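Local coordinates for RNA pseudouridylate synthase domain-containing protein 1 (Homo sapiens, PDB 5VBB) that probably converts uridines of RNA to pseudouridine and belongs to the RluA family of pseudouridine synthases, at residues R111-H116 / P143-L148; K97-L102 / L166-G171. One frame throughout, in Å; residues are numbered along the deposited sequence.

Contact 1: R111-H116 / P143-L148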
# COMPACT_ATOMS: atom_id res chain seq x y z
N ARG A 111 -12.21 9.98 -10.15
CA ARG A 111 -12.37 8.90 -9.17
C ARG A 111 -12.86 7.66 -9.88
O ARG A 111 -13.71 7.76 -10.78
CB ARG A 111 -13.36 9.30 -8.07
CG ARG A 111 -13.54 8.26 -6.95
CD ARG A 111 -14.45 8.81 -5.89
NE ARG A 111 -14.38 8.08 -4.63
CZ ARG A 111 -15.09 8.39 -3.55
NH1 ARG A 111 -15.91 9.42 -3.57
NH2 ARG A 111 -14.96 7.68 -2.44
N VAL A 112 -12.31 6.51 -9.52
CA VAL A 112 -12.67 5.23 -10.13
C VAL A 112 -12.95 4.23 -9.03
O VAL A 112 -12.13 4.05 -8.13
CB VAL A 112 -11.53 4.71 -11.05
CG1 VAL A 112 -11.86 3.35 -11.65
CG2 VAL A 112 -11.20 5.71 -12.14
N THR A 113 -14.07 3.52 -9.16
CA THR A 113 -14.42 2.40 -8.27
C THR A 113 -13.96 1.18 -9.05
O THR A 113 -14.37 1.02 -10.19
CB THR A 113 -15.93 2.35 -8.03
OG1 THR A 113 -16.31 3.54 -7.38
CG2 THR A 113 -16.33 1.20 -7.17
N ILE A 114 -13.10 0.35 -8.48
CA ILE A 114 -12.59 -0.85 -9.16
C ILE A 114 -13.16 -2.00 -8.39
O ILE A 114 -12.79 -2.22 -7.23
CB ILE A 114 -11.07 -0.95 -9.22
CG1 ILE A 114 -10.43 0.42 -9.61
CG2 ILE A 114 -10.70 -2.06 -10.20
CD1 ILE A 114 -9.00 0.52 -9.38
N SER A 115 -14.06 -2.73 -9.02
CA SER A 115 -14.82 -3.79 -8.35
C SER A 115 -14.58 -5.18 -8.92
O SER A 115 -15.17 -6.12 -8.39
CB SER A 115 -16.30 -3.44 -8.45
OG SER A 115 -16.72 -3.41 -9.80
N HIS A 116 -13.76 -5.35 -9.98
CA HIS A 116 -13.53 -6.67 -10.58
C HIS A 116 -13.02 -7.61 -9.52
O HIS A 116 -12.11 -7.24 -8.77
CB HIS A 116 -12.46 -6.64 -11.68
CG HIS A 116 -12.79 -5.83 -12.90
ND1 HIS A 116 -14.09 -5.59 -13.28
CD2 HIS A 116 -11.95 -5.24 -13.78
CE1 HIS A 116 -14.01 -4.86 -14.39
NE2 HIS A 116 -12.73 -4.61 -14.70
N PRO A 143 -14.40 -11.38 -3.27
CA PRO A 143 -14.87 -9.99 -3.25
C PRO A 143 -13.79 -8.97 -3.28
O PRO A 143 -12.81 -9.07 -2.54
CB PRO A 143 -15.60 -9.87 -1.91
CG PRO A 143 -15.89 -11.24 -1.50
CD PRO A 143 -14.93 -12.15 -2.12
N SER A 144 -13.98 -7.96 -4.09
CA SER A 144 -12.93 -6.98 -4.27
C SER A 144 -13.46 -5.62 -4.51
O SER A 144 -14.39 -5.47 -5.31
CB SER A 144 -12.04 -7.40 -5.44
OG SER A 144 -11.61 -8.76 -5.36
N LEU A 145 -12.87 -4.62 -3.87
CA LEU A 145 -13.28 -3.24 -4.09
C LEU A 145 -12.16 -2.30 -3.72
O LEU A 145 -11.73 -2.26 -2.55
CB LEU A 145 -14.51 -2.90 -3.28
CG LEU A 145 -15.09 -1.46 -3.49
CD1 LEU A 145 -15.39 -1.19 -4.92
CD2 LEU A 145 -16.33 -1.32 -2.78
N THR A 146 -11.71 -1.51 -4.70
CA THR A 146 -10.68 -0.49 -4.55
C THR A 146 -11.22 0.82 -5.05
O THR A 146 -11.64 0.93 -6.21
CB THR A 146 -9.37 -0.80 -5.31
OG1 THR A 146 -8.82 -2.01 -4.88
CG2 THR A 146 -8.32 0.28 -5.10
N ASP A 147 -11.21 1.81 -4.19
CA ASP A 147 -11.57 3.17 -4.53
C ASP A 147 -10.30 3.93 -4.91
O ASP A 147 -9.37 4.02 -4.11
CB ASP A 147 -12.27 3.80 -3.35
CG ASP A 147 -12.74 5.21 -3.53
OD1 ASP A 147 -13.10 5.58 -4.65
OD2 ASP A 147 -12.84 5.93 -2.51
N LEU A 148 -10.25 4.47 -6.10
CA LEU A 148 -9.07 5.18 -6.62
C LEU A 148 -9.44 6.64 -6.85
O LEU A 148 -10.36 6.92 -7.62
CB LEU A 148 -8.65 4.53 -7.96
CG LEU A 148 -7.42 5.06 -8.70
CD1 LEU A 148 -6.84 4.00 -9.60
CD2 LEU A 148 -7.72 6.30 -9.60
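The guanidinium of Arg111 meets the carboxylate of Asp147 at its edge, the two planes 34° apart, in a side-on salt bridge over one face of an antiparallel strand pair in the sheet of this RluA-type pseudouridine synthase domain. Arg111 NE reaches Asp147 OD1 on its syn lone pair at 2.8 Å, and NH2 bonds Asp147 OD2 at 2.7 Å from 28° outside the carboxylate plane. With one nitrogen on each oxygen, the rotation of both groups is fixed. Arg111 is stretched from CG to NE with CG anti to the backbone N (chi1 -177°), which carries the charge over the neighbouring strand. Beneath it, 111-114 and 146-148 are zipped by two hydrogen-bonded pairs, Val112 with Leu148 and Ile114 with Thr146, flanking the non-hydrogen-bonded pair Thr113 with Asp147. On the other face Ile114, Thr146 and Leu148 are buried: Ile114 CD1 lies 4.1 Å from Leu148 CD1, and both side chains touch Leu183. Thr146 OG1 bonds His179 and Gln175, tying the strand to helix 175-182. On the salt-bridge side, Thr113 CG2 presses against Leu145 CD1, just ahead of strand 146-148, at 3.4 Å, tighter than usual van der Waals contact.

Contact 2: K97-L102 / L166-G171. With GOL (glycerol), chain G; SO4 (sulfate ion), chain C.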
# COMPACT_ATOMS: atom_id res chain seq x y z
N LYS A 97 -7.64 1.58 5.73
CA LYS A 97 -6.33 1.73 5.12
C LYS A 97 -6.42 2.53 3.85
O LYS A 97 -7.40 2.40 3.13
CB LYS A 97 -5.77 0.35 4.71
CG LYS A 97 -5.62 -0.68 5.79
CD LYS A 97 -4.71 -1.81 5.32
CE LYS A 97 -4.69 -2.98 6.27
NZ LYS A 97 -4.02 -4.18 5.69
N ALA A 98 -5.38 3.32 3.54
CA ALA A 98 -5.24 4.01 2.28
C ALA A 98 -3.78 4.02 1.87
O ALA A 98 -2.86 3.96 2.71
CB ALA A 98 -5.81 5.43 2.32
N TYR A 99 -3.57 4.03 0.57
CA TYR A 99 -2.24 3.97 -0.01
C TYR A 99 -2.07 5.06 -0.99
O TYR A 99 -3.06 5.53 -1.56
CB TYR A 99 -2.06 2.65 -0.79
CG TYR A 99 -2.17 1.39 0.03
CD1 TYR A 99 -3.39 1.02 0.59
CD2 TYR A 99 -1.07 0.56 0.23
CE1 TYR A 99 -3.49 -0.11 1.40
CE2 TYR A 99 -1.17 -0.60 1.00
CZ TYR A 99 -2.39 -0.92 1.59
OH TYR A 99 -2.56 -2.08 2.28
N LEU A 100 -0.82 5.40 -1.28
CA LEU A 100 -0.46 6.30 -2.35
C LEU A 100 0.25 5.47 -3.38
O LEU A 100 0.94 4.51 -3.03
CB LEU A 100 0.51 7.39 -1.86
CG LEU A 100 -0.05 8.36 -0.85
CD1 LEU A 100 1.04 9.22 -0.29
CD2 LEU A 100 -1.15 9.23 -1.46
N ALA A 101 0.18 5.90 -4.66
CA ALA A 101 0.88 5.22 -5.73
C ALA A 101 1.12 6.12 -6.89
O ALA A 101 0.38 7.08 -7.08
CB ALA A 101 0.09 4.01 -6.20
N LEU A 102 2.15 5.79 -7.70
CA LEU A 102 2.41 6.41 -8.96
C LEU A 102 2.09 5.31 -9.96
O LEU A 102 2.69 4.26 -9.90
CB LEU A 102 3.83 6.88 -9.14
CG LEU A 102 4.29 8.01 -8.23
CD1 LEU A 102 5.76 8.28 -8.41
CD2 LEU A 102 3.50 9.24 -8.46
N LEU A 166 -5.37 5.35 -3.02
CA LEU A 166 -6.11 4.10 -3.15
C LEU A 166 -6.65 3.70 -1.83
O LEU A 166 -5.89 3.60 -0.87
CB LEU A 166 -5.22 2.99 -3.67
CG LEU A 166 -4.61 3.25 -5.06
CD1 LEU A 166 -3.42 2.42 -5.29
CD2 LEU A 166 -5.63 3.07 -6.15
N LYS A 167 -7.96 3.45 -1.74
CA LYS A 167 -8.57 2.99 -0.50
C LYS A 167 -9.22 1.64 -0.77
O LYS A 167 -10.27 1.57 -1.41
CB LYS A 167 -9.59 4.00 -0.01
CG LYS A 167 -10.11 3.70 1.40
CD LYS A 167 -11.26 4.58 1.74
CE LYS A 167 -11.92 4.17 3.01
NZ LYS A 167 -13.08 5.03 3.32
N PRO A 168 -8.57 0.54 -0.36
CA PRO A 168 -9.23 -0.75 -0.54
C PRO A 168 -10.28 -0.98 0.53
O PRO A 168 -10.04 -0.64 1.68
CB PRO A 168 -8.09 -1.75 -0.38
CG PRO A 168 -7.09 -1.09 0.54
CD PRO A 168 -7.31 0.42 0.39
N LEU A 169 -11.42 -1.55 0.17
CA LEU A 169 -12.44 -1.94 1.14
C LEU A 169 -12.42 -3.44 1.34
O LEU A 169 -13.25 -3.93 2.06
CB LEU A 169 -13.82 -1.45 0.72
CG LEU A 169 -13.94 0.09 0.69
CD1 LEU A 169 -15.31 0.52 0.22
CD2 LEU A 169 -13.68 0.69 2.07
N THR A 170 -11.51 -4.15 0.66
CA THR A 170 -11.34 -5.60 0.81
C THR A 170 -9.85 -5.85 0.97
O THR A 170 -9.06 -4.92 0.77
CB THR A 170 -11.93 -6.34 -0.34
OG1 THR A 170 -11.35 -5.85 -1.52
CG2 THR A 170 -13.44 -6.21 -0.42
N GLY A 171 -9.47 -7.07 1.31
CA GLY A 171 -8.09 -7.43 1.57
C GLY A 171 -7.53 -8.52 0.69
O GLY A 171 -6.81 -9.38 1.18
C1 GOL G . -5.09 -5.88 -0.30
O1 GOL G . -4.34 -6.71 0.54
C2 GOL G . -5.66 -4.70 0.45
O2 GOL G . -6.51 -4.00 -0.43
C3 GOL G . -4.62 -3.76 1.02
O3 GOL G . -5.13 -3.18 2.21
S SO4 C . -11.94 -9.25 2.83
O1 SO4 C . -12.89 -9.04 1.74
O2 SO4 C . -12.17 -10.55 3.40
O3 SO4 C . -10.58 -9.25 2.35
O4 SO4 C . -12.08 -8.19 3.83
O HOH W 1 -9.80 0.64 4.05
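Tyr99 and Pro168 meet at about a right angle beside a bound glycerol, just where the antiparallel pairing of the two strands gives out. Ring atom CE1 of Tyr99 lies 3.8 Å from Pro168 CG. The phenol is placed there by a CG anti to the carbonyl carbon (chi1 -62°), which turns the ring edge toward the carbonyl oxygen of Leu166, lying near the ring plane. Glycerol O3 makes a weak hydrogen bond to Tyr99 OH. The glycerol, whose placement is partly uncertain, probably comes from the crystallisation liquor, though such molecules often mark pockets. The side chain of Tyr99 lies about 7 Å from that of Asp67, the presumed catalytic aspartate.

Tyr99 and Leu166 form a hydrogen-bonded pair, with Tyr99 N to Leu166 O at 2.8 Å and Leu166 N to Tyr99 O at 2.7 Å. Pro168 has no N-H to continue the ladder, and its CD instead packs 3.4 Å from Lys97 O. The two short strand segments run antiparallel but splayed, 146° between their directions, and beyond this pair a water bridges them: it accepts from Lys97 N and donates to Pro168 O. Further along, the backbone N of Gly171 bonds O3 of a sulfate at 2.7 Å, an anion probably from the crystallisation liquor and also held by Arg93 and Arg172.

At the other end Leu166 CD1 rests 4.0 Å from Ala101 CB. Helix 175-182 covers this side, Leu176 touching both Tyr99 and Leu166, while strand 208-216 pairs with the far edge of 96-104 through backbone bonds of Ala98 and Leu100.

Overall arrangement
Contacts 1 and 2 belong to one antiparallel sheet, their centres about 10 Å apart. Strand 96-104 leads on to strand 111-114, and strand 146-156 to strand 159-168, so contact 1 falls between the two segments of contact 2 in sequence. One path across this branched sheet runs 111-114, 146-156, 159-168, 96-104, 208-216. The middle strands join the contacts directly: Asp147 O to Lys167 N and Leu145 O to Leu169 N, each 2.8 Å, are probable hydrogen bonds. Helix 175-182 packs on residues of both. Contact 2 lies nearer the presumed catalytic aspartate, Asp67; contact 1 lies farther out, its centre about 15 Å from the centre of the chain, against about 6 Å for contact 2.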